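Local coordinates for protein L-iditol 2-dehydrogenase (Clostridium scindens, PDB 4OH1) that probably oxidises polyols such as L-iditol with NAD+, as a zinc-containing member of the alcohol dehydrogenase family, at residues V7-D12 with M18-M23; G239-C244 with Y289-H294; Q260-A263 with D267-Y270; K323-T328 with F334-S339. All blocks are in the same frame, centred on the assembly; numbering follows the deposited sequence. Where two conformers were deposited one is given.

Contact 1: residues V7-D12 with M18-M23; sequences VTSIRD and MGTVDM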
loop_
_atom_site.group_PDB
_atom_site.type_symbol
_atom_site.label_atom_id
_atom_site.label_comp_id
_atom_site.label_asym_id
_atom_site.label_seq_id
_atom_site.Cartn_x
_atom_site.Cartn_y
_atom_site.Cartn_z
ATOM N N VAL A 7 3.927 40.899 -10.495
ATOM C CA VAL A 7 3.888 41.306 -9.109
ATOM C C VAL A 7 4.888 42.434 -9.058
ATOM O O VAL A 7 6.063 42.193 -9.335
ATOM C CB VAL A 7 4.355 40.173 -8.181
ATOM C CG1 VAL A 7 4.457 40.658 -6.735
ATOM C CG2 VAL A 7 3.390 39.020 -8.256
ATOM N N THR A 8 4.417 43.652 -8.749
ATOM C CA THR A 8 5.258 44.861 -8.688
ATOM C C THR A 8 5.733 45.256 -7.271
ATOM O O THR A 8 6.782 45.860 -7.130
ATOM C CB THR A 8 4.567 46.063 -9.393
ATOM O OG1 THR A 8 3.206 46.181 -8.959
ATOM C CG2 THR A 8 4.579 45.863 -10.922
ATOM N N SER A 9 4.978 44.898 -6.235
ATOM C CA SER A 9 5.458 44.985 -4.857
ATOM C C SER A 9 4.858 43.878 -4.015
ATOM O O SER A 9 3.807 43.346 -4.355
ATOM C CB SER A 9 5.045 46.321 -4.265
ATOM O OG SER A 9 3.638 46.341 -4.060
ATOM N N ILE A 10 5.510 43.550 -2.902
ATOM C CA ILE A 10 4.981 42.567 -1.924
ATOM C C ILE A 10 4.693 43.260 -0.598
ATOM O O ILE A 10 4.993 44.448 -0.450
ATOM C CB ILE A 10 5.976 41.413 -1.644
ATOM C CG1 ILE A 10 7.392 41.991 -1.467
ATOM C CG2 ILE A 10 5.929 40.354 -2.771
ATOM C CD1 ILE A 10 8.288 41.157 -0.593
ATOM N N ARG A 11 4.136 42.524 0.371
ATOM C CA ARG A 11 3.778 43.150 1.652
ATOM C C ARG A 11 4.992 43.812 2.315
ATOM O O ARG A 11 5.983 43.118 2.584
ATOM C CB ARG A 11 3.157 42.142 2.626
ATOM C CG ARG A 11 2.685 42.824 3.927
ATOM C CD ARG A 11 1.669 41.987 4.689
ATOM N NE ARG A 11 1.025 42.762 5.745
ATOM C CZ ARG A 11 0.118 42.286 6.592
ATOM N NH1 ARG A 11 -0.254 41.018 6.537
ATOM N NH2 ARG A 11 -0.416 43.087 7.507
ATOM N N ASP A 12 4.895 45.133 2.541
ATOM C CA ASP A 12 5.907 45.947 3.261
ATOM C C ASP A 12 5.428 46.120 4.726
ATOM O O ASP A 12 4.587 46.974 5.017
ATOM C CB ASP A 12 6.110 47.319 2.549
ATOM C CG ASP A 12 7.244 48.189 3.162
ATOM O OD1 ASP A 12 7.908 47.769 4.135
ATOM O OD2 ASP A 12 7.470 49.321 2.658
HETATM N N MSE A 18 0.261 46.868 1.324
HETATM C CA MSE A 18 0.055 45.564 0.690
HETATM C C MSE A 18 0.793 45.458 -0.651
HETATM O O MSE A 18 1.248 46.455 -1.220
HETATM C CB MSE A 18 -1.444 45.311 0.480
HETATM C CG MSE A 18 -2.243 45.295 1.765
HETATM SE SE MSE A 18 -1.613 43.894 2.977
HETATM C CE MSE A 18 -2.019 44.798 4.698
ATOM N N GLY A 19 0.893 44.228 -1.156
ATOM C CA GLY A 19 1.510 43.971 -2.462
ATOM C C GLY A 19 0.658 44.478 -3.613
ATOM O O GLY A 19 -0.550 44.628 -3.459
ATOM N N THR A 20 1.286 44.714 -4.763
ATOM C CA THR A 20 0.580 45.176 -5.972
ATOM C C THR A 20 0.771 44.309 -7.249
ATOM O O THR A 20 1.766 43.590 -7.419
ATOM C CB THR A 20 1.030 46.596 -6.299
ATOM O OG1 THR A 20 2.453 46.597 -6.468
ATOM C CG2 THR A 20 0.666 47.509 -5.154
ATOM N N VAL A 21 -0.217 44.357 -8.137
ATOM C CA VAL A 21 -0.166 43.624 -9.402
ATOM C C VAL A 21 -0.459 44.587 -10.516
ATOM O O VAL A 21 -1.472 45.301 -10.476
ATOM C CB VAL A 21 -1.198 42.503 -9.443
ATOM C CG1 VAL A 21 -1.262 41.916 -10.818
ATOM C CG2 VAL A 21 -0.797 41.388 -8.456
ATOM N N ASP A 22 0.394 44.588 -11.523
ATOM C CA ASP A 22 0.193 45.562 -12.579
ATOM C C ASP A 22 0.452 44.978 -13.917
ATOM O O ASP A 22 1.310 44.145 -14.060
ATOM C CB ASP A 22 1.110 46.748 -12.377
ATOM C CG ASP A 22 0.794 47.513 -11.142
ATOM O OD1 ASP A 22 -0.303 48.087 -11.112
ATOM O OD2 ASP A 22 1.698 47.641 -10.282
HETATM N N MSE A 23 -0.293 45.437 -14.899
HETATM C CA MSE A 23 -0.054 44.989 -16.258
HETATM C C MSE A 23 1.111 45.741 -16.871
HETATM O O MSE A 23 1.184 46.954 -16.737
HETATM C CB MSE A 23 -1.272 45.230 -17.115
HETATM C CG MSE A 23 -1.109 44.641 -18.475
HETATM SE SE MSE A 23 -2.668 45.122 -19.544
HETATM C CE MSE A 23 -4.006 43.834 -18.933
#
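The beta hairpin that opens the chain, strand 2-9 followed by strand 20-26, is joined here by Thr8 and Ser9 meeting Thr20. Two backbone bonds fix the antiparallel pairing: Thr8 N donates a hydrogen bond to Thr20 O at 3.0 Å, and Thr20 N donates one to Ser9 O at 2.9 Å. Val7 faces Val21 as a non-hydrogen-bonded pair, whereas Ser9 and Thr20 form a hydrogen-bonded pair. The register slips by one residue between these pairs, which defines a beta bulge at Thr8 and agrees with the axes of the short pieces 7-9 and 20-23 inclined at 130° rather than fully antiparallel.

Thr8, at the bulge, brings its hydroxyl alongside those of Ser9 and Thr20. Thr20 OG1 lies 2.7 Å from Ser9 OG, a hydrogen bond in which either may be the donor, and 2.6 Å from Thr8 OG1. Thr8 OG1 appears to donate to Asp22 OD2, though the distance of 2.5 Å is doubtfully short, the two side chains crossing nearly at right angles. Val7 and Val21 occupy the other face, packed against Leu53 of helix 48-54. Beyond the strands, Arg11 runs out extended, CG trans to the backbone N (chi1 -176°), alongside selenomethionine Met18. The bent Met18 chain sets its terminal methyl CE 3.4 Å above the guanidinium plane, toward the rim, at 3.7 Å from Arg11 NH2.

Contact 2: residues G239-C244 with Y289-H294; sequences GGRYDC and YWDQKH. With EDO (1,2-ethanediol), chain F.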
loop_
_atom_site.group_PDB
_atom_site.type_symbol
_atom_site.label_atom_id
_atom_site.label_comp_id
_atom_site.label_asym_id
_atom_site.label_seq_id
_atom_site.Cartn_x
_atom_site.Cartn_y
_atom_site.Cartn_z
ATOM N N GLY A 239 -19.784 10.826 15.471
ATOM C CA GLY A 239 -19.774 9.603 16.231
ATOM C C GLY A 239 -18.382 9.172 16.636
ATOM O O GLY A 239 -18.134 7.994 16.813
ATOM N N GLY A 240 -17.475 10.120 16.828
ATOM C CA GLY A 240 -16.113 9.758 17.107
ATOM C C GLY A 240 -15.150 10.673 16.401
ATOM O O GLY A 240 -15.532 11.623 15.706
ATOM N N ARG A 241 -13.883 10.426 16.647
ATOM C CA ARG A 241 -12.863 11.273 16.100
ATOM C C ARG A 241 -12.708 10.982 14.581
ATOM O O ARG A 241 -13.277 10.014 14.076
ATOM C CB ARG A 241 -11.589 11.107 16.896
ATOM C CG ARG A 241 -11.674 11.811 18.205
ATOM C CD ARG A 241 -10.350 11.942 18.864
ATOM N NE ARG A 241 -10.077 10.728 19.587
ATOM C CZ ARG A 241 -8.861 10.295 19.925
ATOM N NH1 ARG A 241 -7.752 10.914 19.534
ATOM N NH2 ARG A 241 -8.761 9.183 20.619
ATOM N N TYR A 242 -12.010 11.870 13.878
ATOM C CA TYR A 242 -11.941 11.837 12.440
ATOM C C TYR A 242 -10.819 10.987 11.871
ATOM O O TYR A 242 -9.678 11.098 12.283
ATOM C CB TYR A 242 -11.898 13.262 11.893
ATOM C CG TYR A 242 -13.214 13.960 12.059
ATOM C CD1 TYR A 242 -13.581 14.500 13.285
ATOM C CD2 TYR A 242 -14.090 14.090 11.017
ATOM C CE1 TYR A 242 -14.810 15.094 13.461
ATOM C CE2 TYR A 242 -15.349 14.719 11.183
ATOM C CZ TYR A 242 -15.693 15.193 12.398
ATOM O OH TYR A 242 -16.898 15.836 12.586
ATOM N N ASP A 243 -11.132 10.150 10.891
ATOM C CA ASP A 243 -10.064 9.301 10.305
ATOM C C ASP A 243 -9.043 10.076 9.454
ATOM O O ASP A 243 -7.885 9.703 9.389
ATOM C CB ASP A 243 -10.634 8.151 9.498
ATOM C CG ASP A 243 -11.679 7.353 10.282
ATOM O OD1 ASP A 243 -11.401 6.826 11.369
ATOM O OD2 ASP A 243 -12.801 7.283 9.798
ATOM N N CYS A 244 -9.487 11.175 8.862
ATOM C CA CYS A 244 -8.735 11.924 7.907
ATOM C C CYS A 244 -8.875 13.385 8.300
ATOM O O CYS A 244 -9.978 13.854 8.484
ATOM C CB CYS A 244 -9.331 11.733 6.519
ATOM S SG CYS A 244 -9.487 9.988 6.009
ATOM N N TYR A 289 2.449 7.667 20.788
ATOM C CA TYR A 289 2.487 6.387 21.448
ATOM C C TYR A 289 1.057 5.839 21.715
ATOM O O TYR A 289 0.752 4.765 21.227
ATOM C CB TYR A 289 3.325 6.445 22.709
ATOM C CG TYR A 289 3.197 5.189 23.507
ATOM C CD1 TYR A 289 3.836 4.018 23.109
ATOM C CD2 TYR A 289 2.382 5.152 24.626
ATOM C CE1 TYR A 289 3.700 2.892 23.821
ATOM C CE2 TYR A 289 2.234 4.023 25.349
ATOM C CZ TYR A 289 2.884 2.898 24.948
ATOM O OH TYR A 289 2.710 1.780 25.704
ATOM N N TRP A 290 0.180 6.564 22.410
ATOM C CA TRP A 290 -1.131 5.986 22.762
ATOM C C TRP A 290 -2.046 5.987 21.563
ATOM O O TRP A 290 -2.655 4.977 21.292
ATOM C CB TRP A 290 -1.830 6.581 24.030
ATOM C CG TRP A 290 -3.102 5.774 24.364
ATOM C CD1 TRP A 290 -4.378 6.142 24.120
ATOM C CD2 TRP A 290 -3.172 4.437 24.891
ATOM N NE1 TRP A 290 -5.241 5.150 24.475
ATOM C CE2 TRP A 290 -4.526 4.092 24.962
ATOM C CE3 TRP A 290 -2.220 3.514 25.334
ATOM C CZ2 TRP A 290 -4.953 2.865 25.429
ATOM C CZ3 TRP A 290 -2.647 2.306 25.809
ATOM C CH2 TRP A 290 -3.995 1.990 25.850
ATOM N N ASP A 291 -2.104 7.080 20.807
ATOM C CA ASP A 291 -3.067 7.199 19.708
ATOM C C ASP A 291 -2.629 6.740 18.294
ATOM O O ASP A 291 -3.454 6.626 17.384
ATOM C CB ASP A 291 -3.652 8.631 19.684
ATOM C CG ASP A 291 -4.716 8.827 20.763
ATOM O OD1 ASP A 291 -5.075 7.839 21.459
ATOM O OD2 ASP A 291 -5.182 9.961 20.893
ATOM N N GLN A 292 -1.348 6.457 18.109
ATOM C CA GLN A 292 -0.898 5.950 16.872
ATOM C C GLN A 292 -1.314 6.882 15.695
ATOM O O GLN A 292 -1.753 6.436 14.651
ATOM C CB GLN A 292 -1.422 4.502 16.700
ATOM C CG GLN A 292 -0.606 3.753 15.633
ATOM C CD GLN A 292 -0.850 2.264 15.561
ATOM O OE1 GLN A 292 -0.228 1.477 16.285
ATOM N NE2 GLN A 292 -1.755 1.862 14.662
ATOM N N LYS A 293 -1.182 8.181 15.885
ATOM C CA LYS A 293 -1.521 9.121 14.837
ATOM C C LYS A 293 -0.449 9.157 13.733
ATOM O O LYS A 293 0.672 8.723 13.923
ATOM C CB LYS A 293 -1.806 10.504 15.399
ATOM C CG LYS A 293 -3.058 10.581 16.264
ATOM C CD LYS A 293 -3.097 11.894 17.021
ATOM C CE LYS A 293 -4.401 12.007 17.820
ATOM N NZ LYS A 293 -4.495 13.366 18.381
ATOM N N HIS A 294 -0.868 9.540 12.532
ATOM C CA HIS A 294 0.044 9.676 11.403
ATOM C C HIS A 294 -0.102 11.114 10.945
ATOM O O HIS A 294 -1.225 11.561 10.635
ATOM C CB HIS A 294 -0.268 8.703 10.264
ATOM C CG HIS A 294 -0.524 7.310 10.720
ATOM N ND1 HIS A 294 0.479 6.420 10.971
ATOM C CD2 HIS A 294 -1.676 6.661 10.994
ATOM C CE1 HIS A 294 -0.036 5.285 11.413
ATOM N NE2 HIS A 294 -1.339 5.412 11.443
HETATM C C1 EDO F . -13.371 5.899 14.701
HETATM O O1 EDO F . -13.516 6.804 13.601
HETATM C C2 EDO F . -14.473 4.853 14.619
HETATM O O2 EDO F . -14.415 4.141 13.360
HETATM O O HOH W 1 -7.129 13.498 19.247
#
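Arg241 NH1 is gripped by an acid and a water at once. It donates to Asp291 OD2 at 3.1 Å with an N-H...O angle of 164°, forming a salt bridge, and to a water 2.7 Å from the same Arg241 NH1. A weak further bond runs from this nitrogen to Leu262 O.

The bridge uses a single nitrogen and a single oxygen. Asp291 OD2 lies at the edge of the guanidinium, only 11° out of its plane, yet the arginine meets that oxygen from well above the carboxylate plane. The two flat groups are turned 49° against each other, and Arg241 NH2 stays 3.7 Å from Asp291 OD2. A bend at chi3 turns the arginine head toward Asp291.

Lys293 comes in beside Asp291 as an extended chain, its CE 3.9 Å from Arg241 NH1. The water also accepts from Lys293 NZ, at 2.8 Å, while the ammonium reaches Asp287 and Leu259 O. On the far side of the 239-244 backbone, a 1,2-ethanediol, probably from the crystallisation liquor, sets its O1 3.1 Å from Asp243 OD1; it also binds Glu110 of the second subunit.

Two cationic nitrogens therefore sit 4.2 Å apart, Arg241 NH1 and Lys293 NZ. The shared water and the carboxylates of Asp291 and Asp287 would be expected to offset their repulsion, giving a small charge network at this end of the Rossmann-type sheet.

Contact 3: residues Q260-A263 with D267-Y270; sequences QLLA and DAVY
Apolar contact between Leu262 and Ala268, within the Rossmann-type nucleotide-binding domain, joins the short strand 262-263, which follows helix 252-261, to strand 266-270 of the parallel sheet. The helix lies in the crossover from strand 242-247 to strand 266-270, neighbours in that sheet, so the contact belongs to a beta-alpha-beta unit. Leu262 is the first residue beyond the helix to leave helical backbone angles, and its side chain leans across to the strand.

The apolar part consists of one methyl against another, Leu262 CD2 to Ala268 CB at 3.8 Å. Both residues direct CB toward the opposing segment, and both also touch Val245 on strand 242-247. The CA atoms of Leu262 and Ala268 remain 6.9 Å apart, a spacing bridged by side chains.

A second kind of contact sets a methyl against backbone. With CG trans to the backbone N (chi1 -167°), Leu262 forks over the start of the strand. One branch meets the alanine; the other touches the peptide atoms of Asp267, whose own CB points away and whose carboxylate is hydrogen-bonded to His296.

Hydrogen bonds are absent between the two segments. Polar links run instead through the neighbouring strand: backbone bonds join Leu261 and Ala263 to Tyr242, and Asp267 to Asp243 and Val245. At the closest point of the contact, Leu262 CD1 stands 3.5 Å from Asp267 N and 3.6 Å from Asp267 O.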
loop_
_atom_site.group_PDB
_atom_site.type_symbol
_atom_site.label_atom_id
_atom_site.label_comp_id
_atom_site.label_asym_id
_atom_site.label_seq_id
_atom_site.Cartn_x
_atom_site.Cartn_y
_atom_site.Cartn_z
ATOM N N GLN A 260 -6.085 17.444 17.235
ATOM C CA GLN A 260 -6.980 17.015 18.303
ATOM C C GLN A 260 -8.172 16.197 17.858
ATOM O O GLN A 260 -8.601 15.308 18.553
ATOM C CB GLN A 260 -7.494 18.225 19.044
ATOM C CG GLN A 260 -6.417 18.878 19.838
ATOM C CD GLN A 260 -6.957 19.983 20.705
ATOM O OE1 GLN A 260 -7.891 20.715 20.318
ATOM N NE2 GLN A 260 -6.375 20.111 21.904
ATOM N N LEU A 261 -8.691 16.551 16.691
ATOM C CA LEU A 261 -9.800 15.858 16.017
ATOM C C LEU A 261 -9.450 14.501 15.460
ATOM O O LEU A 261 -10.305 13.660 15.229
ATOM C CB LEU A 261 -10.302 16.704 14.838
ATOM C CG LEU A 261 -11.019 17.993 15.170
ATOM C CD1 LEU A 261 -11.146 18.809 13.909
ATOM C CD2 LEU A 261 -12.364 17.761 15.790
ATOM N N LEU A 262 -8.185 14.266 15.263
ATOM C CA LEU A 262 -7.747 13.092 14.600
ATOM C C LEU A 262 -7.961 11.799 15.444
ATOM O O LEU A 262 -7.566 11.710 16.583
ATOM C CB LEU A 262 -6.256 13.280 14.231
ATOM C CG LEU A 262 -5.764 12.203 13.234
ATOM C CD1 LEU A 262 -6.384 12.344 11.878
ATOM C CD2 LEU A 262 -4.241 12.315 13.141
ATOM N N ALA A 263 -8.598 10.810 14.849
ATOM C CA ALA A 263 -8.808 9.507 15.490
ATOM C C ALA A 263 -7.533 8.732 15.685
ATOM O O ALA A 263 -6.505 9.029 15.075
ATOM C CB ALA A 263 -9.743 8.694 14.666
ATOM N N ASP A 267 -5.045 9.826 9.837
ATOM C CA ASP A 267 -4.050 10.485 8.990
ATOM C C ASP A 267 -4.383 11.933 8.871
ATOM O O ASP A 267 -5.464 12.313 8.381
ATOM C CB ASP A 267 -3.976 9.891 7.597
ATOM C CG ASP A 267 -3.492 8.483 7.601
ATOM O OD1 ASP A 267 -2.261 8.312 7.542
ATOM O OD2 ASP A 267 -4.336 7.551 7.654
ATOM N N ALA A 268 -3.458 12.746 9.329
ATOM C CA ALA A 268 -3.564 14.226 9.168
ATOM C C ALA A 268 -2.543 14.731 8.148
ATOM O O ALA A 268 -1.340 14.413 8.261
ATOM C CB ALA A 268 -3.324 14.913 10.477
ATOM N N VAL A 269 -3.014 15.598 7.243
ATOM C CA VAL A 269 -2.203 16.135 6.165
ATOM C C VAL A 269 -2.200 17.667 6.240
ATOM O O VAL A 269 -3.249 18.323 6.191
ATOM C CB VAL A 269 -2.719 15.718 4.803
ATOM C CG1 VAL A 269 -1.787 16.192 3.735
ATOM C CG2 VAL A 269 -2.771 14.198 4.707
ATOM N N TYR A 270 -0.983 18.197 6.340
ATOM C CA TYR A 270 -0.710 19.616 6.431
ATOM C C TYR A 270 -0.108 20.042 5.122
ATOM O O TYR A 270 1.053 19.819 4.861
ATOM C CB TYR A 270 0.221 19.884 7.629
ATOM C CG TYR A 270 -0.452 19.559 8.934
ATOM C CD1 TYR A 270 -1.253 20.479 9.590
ATOM C CD2 TYR A 270 -0.334 18.301 9.496
ATOM C CE1 TYR A 270 -1.903 20.160 10.812
ATOM C CE2 TYR A 270 -0.978 17.973 10.684
ATOM C CZ TYR A 270 -1.742 18.911 11.348
ATOM O OH TYR A 270 -2.392 18.530 12.491
#

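Contact 4: residues K323-T328 with F334-S339; sequences KEHTLT and FEDLYS
Strand 321-326 runs past helix 330-338 with no backbone bonding between His325 and Asp336 or their neighbours: the nearest CA pairs, Lys323 with Asp336 and His325 with Phe334, are 8.3 and 9.7 Å apart, so side chains must span the gap.

Asp336 does most of this work from the helix, through one oxygen. His325 NE2 donates to Asp336 OD2 at 2.7 Å, with an N-H...O angle of 155°. The oxygen lies at the ring edge, only 8° out of the imidazole plane, which places it where an N-H would point. From the other partner the geometry is less regular: the histidine approaches from above the carboxylate plane, and ring and carboxylate are inclined at 47°.

Lys323 points the same way from two residues earlier in the strand, as alternation along an extended chain requires. Its chain, bent at chi2, crosses Asp336 at about a right angle, bringing CD within 3.4 Å of Asp336 OD2. The ammonium itself stays farther off, and Lys323 NZ to Asp336 OD2 at 3.9 Å is a long salt bridge. One carboxylate oxygen thus faces both basic side chains, an environment that would probably favour its ionised form.

Three residues on, Ser339 OG donates to the main-chain Asp336 O at 2.7 Å. Strand 344-348 follows, parallel to strand 321-326 and bonded to it through Lys323 and His325. The contact therefore pins the helix to the first strand of a beta-alpha-beta unit, on the surface and away from the zinc sites.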
loop_
_atom_site.group_PDB
_atom_site.type_symbol
_atom_site.label_atom_id
_atom_site.label_comp_id
_atom_site.label_asym_id
_atom_site.label_seq_id
_atom_site.Cartn_x
_atom_site.Cartn_y
_atom_site.Cartn_z
ATOM N N LYS A 323 -16.121 33.825 -9.260
ATOM C CA LYS A 323 -15.993 35.088 -9.992
ATOM C C LYS A 323 -15.183 34.857 -11.235
ATOM O O LYS A 323 -14.175 34.178 -11.166
ATOM C CB LYS A 323 -15.177 36.099 -9.178
ATOM C CG LYS A 323 -15.926 36.809 -8.143
ATOM C CD LYS A 323 -16.688 37.947 -8.759
ATOM C CE LYS A 323 -17.529 38.616 -7.711
ATOM N NZ LYS A 323 -18.158 39.743 -8.404
ATOM N N GLU A 324 -15.588 35.491 -12.330
ATOM C CA GLU A 324 -14.816 35.521 -13.549
ATOM C C GLU A 324 -14.666 36.971 -13.945
ATOM O O GLU A 324 -15.646 37.697 -13.964
ATOM C CB GLU A 324 -15.557 34.783 -14.651
ATOM C CG GLU A 324 -14.945 34.969 -16.061
ATOM C CD GLU A 324 -15.693 34.172 -17.153
ATOM O OE1 GLU A 324 -16.555 33.358 -16.774
ATOM O OE2 GLU A 324 -15.435 34.372 -18.374
ATOM N N HIS A 325 -13.442 37.392 -14.262
ATOM C CA HIS A 325 -13.183 38.705 -14.828
ATOM C C HIS A 325 -12.380 38.588 -16.126
ATOM O O HIS A 325 -11.748 37.575 -16.368
ATOM C CB HIS A 325 -12.371 39.537 -13.855
ATOM C CG HIS A 325 -13.081 39.868 -12.585
ATOM N ND1 HIS A 325 -13.972 40.911 -12.478
ATOM C CD2 HIS A 325 -12.999 39.318 -11.351
ATOM C CE1 HIS A 325 -14.408 40.990 -11.235
ATOM N NE2 HIS A 325 -13.832 40.036 -10.532
ATOM N N THR A 326 -12.386 39.647 -16.938
ATOM C CA THR A 326 -11.546 39.739 -18.128
ATOM C C THR A 326 -10.169 40.222 -17.727
ATOM O O THR A 326 -10.007 40.906 -16.703
ATOM C CB THR A 326 -12.110 40.729 -19.112
ATOM O OG1 THR A 326 -12.229 41.991 -18.453
ATOM C CG2 THR A 326 -13.506 40.298 -19.605
ATOM N N LEU A 327 -9.152 39.847 -18.508
ATOM C CA LEU A 327 -7.832 40.388 -18.256
ATOM C C LEU A 327 -7.880 41.904 -18.217
ATOM O O LEU A 327 -7.236 42.532 -17.410
ATOM C CB LEU A 327 -6.848 39.891 -19.288
ATOM C CG LEU A 327 -5.429 40.416 -19.167
ATOM C CD1 LEU A 327 -4.898 40.274 -17.726
ATOM C CD2 LEU A 327 -4.484 39.684 -20.153
ATOM N N THR A 328 -8.684 42.504 -19.074
ATOM C CA THR A 328 -8.794 43.955 -19.082
ATOM C C THR A 328 -9.152 44.463 -17.702
ATOM O O THR A 328 -8.656 45.503 -17.272
ATOM C CB THR A 328 -9.872 44.405 -20.087
ATOM O OG1 THR A 328 -9.529 43.904 -21.373
ATOM C CG2 THR A 328 -9.956 45.892 -20.175
ATOM N N PHE A 334 -8.154 41.302 -8.735
ATOM C CA PHE A 334 -7.262 41.299 -7.595
ATOM C C PHE A 334 -7.913 41.998 -6.369
ATOM O O PHE A 334 -7.682 41.575 -5.238
ATOM C CB PHE A 334 -5.866 41.786 -8.005
ATOM C CG PHE A 334 -5.107 40.726 -8.715
ATOM C CD1 PHE A 334 -4.444 39.754 -8.001
ATOM C CD2 PHE A 334 -5.169 40.615 -10.065
ATOM C CE1 PHE A 334 -3.814 38.719 -8.618
ATOM C CE2 PHE A 334 -4.539 39.575 -10.717
ATOM C CZ PHE A 334 -3.861 38.619 -9.992
ATOM N N GLU A 335 -8.772 42.996 -6.569
ATOM C CA GLU A 335 -9.548 43.497 -5.417
ATOM C C GLU A 335 -10.373 42.346 -4.820
ATOM O O GLU A 335 -10.348 42.119 -3.607
ATOM C CB GLU A 335 -10.469 44.636 -5.793
ATOM C CG GLU A 335 -9.779 45.923 -6.146
ATOM C CD GLU A 335 -10.784 46.975 -6.706
ATOM O OE1 GLU A 335 -11.987 46.890 -6.336
ATOM O OE2 GLU A 335 -10.389 47.863 -7.524
ATOM N N ASP A 336 -11.067 41.597 -5.678
ATOM C CA ASP A 336 -11.858 40.452 -5.216
ATOM C C ASP A 336 -11.000 39.448 -4.499
ATOM O O ASP A 336 -11.371 38.964 -3.466
ATOM C CB ASP A 336 -12.594 39.798 -6.362
ATOM C CG ASP A 336 -13.721 40.629 -6.852
ATOM O OD1 ASP A 336 -13.986 41.650 -6.213
ATOM O OD2 ASP A 336 -14.337 40.308 -7.882
ATOM N N LEU A 337 -9.820 39.179 -5.010
ATOM C CA LEU A 337 -8.905 38.293 -4.340
ATOM C C LEU A 337 -8.585 38.782 -2.933
ATOM O O LEU A 337 -8.682 38.013 -1.967
ATOM C CB LEU A 337 -7.609 38.200 -5.113
ATOM C CG LEU A 337 -6.613 37.227 -4.491
ATOM C CD1 LEU A 337 -7.094 35.815 -4.730
ATOM C CD2 LEU A 337 -5.229 37.404 -5.061
ATOM N N TYR A 338 -8.171 40.049 -2.826
ATOM C CA TYR A 338 -7.723 40.594 -1.546
ATOM C C TYR A 338 -8.889 40.636 -0.581
ATOM O O TYR A 338 -8.661 40.573 0.585
ATOM C CB TYR A 338 -7.072 41.997 -1.636
ATOM C CG TYR A 338 -5.882 42.137 -2.593
ATOM C CD1 TYR A 338 -4.904 41.145 -2.705
ATOM C CD2 TYR A 338 -5.751 43.277 -3.392
ATOM C CE1 TYR A 338 -3.847 41.288 -3.584
ATOM C CE2 TYR A 338 -4.718 43.418 -4.267
ATOM C CZ TYR A 338 -3.768 42.433 -4.358
ATOM O OH TYR A 338 -2.750 42.618 -5.250
ATOM N N SER A 339 -10.130 40.716 -1.058
ATOM C CA SER A 339 -11.278 40.639 -0.165
ATOM C C SER A 339 -11.362 39.299 0.569
ATOM O O SER A 339 -12.048 39.187 1.566
ATOM C CB SER A 339 -12.595 40.892 -0.916
ATOM O OG SER A 339 -13.083 39.694 -1.503
#

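From the N terminus, contact 1 closes first, tying the opening hairpin, with five residues between its segments. Much later, contact 2 closes a loop of 44 residues between the residues leading into strand 242-247 and those leading into strand 294-297. Contact 3 is nested inside that loop, its centre 7 Å from that of contact 2, and the two are joined by backbone bonds within the nucleotide-binding domain. Contact 4 follows in series and brings the chain back: its centre is 15 Å from that of contact 1, and Phe334 and Tyr338 pack on Val21. Contacts 1 and 4 lie across the chain's centre from contact 2, about 40 Å away between centres.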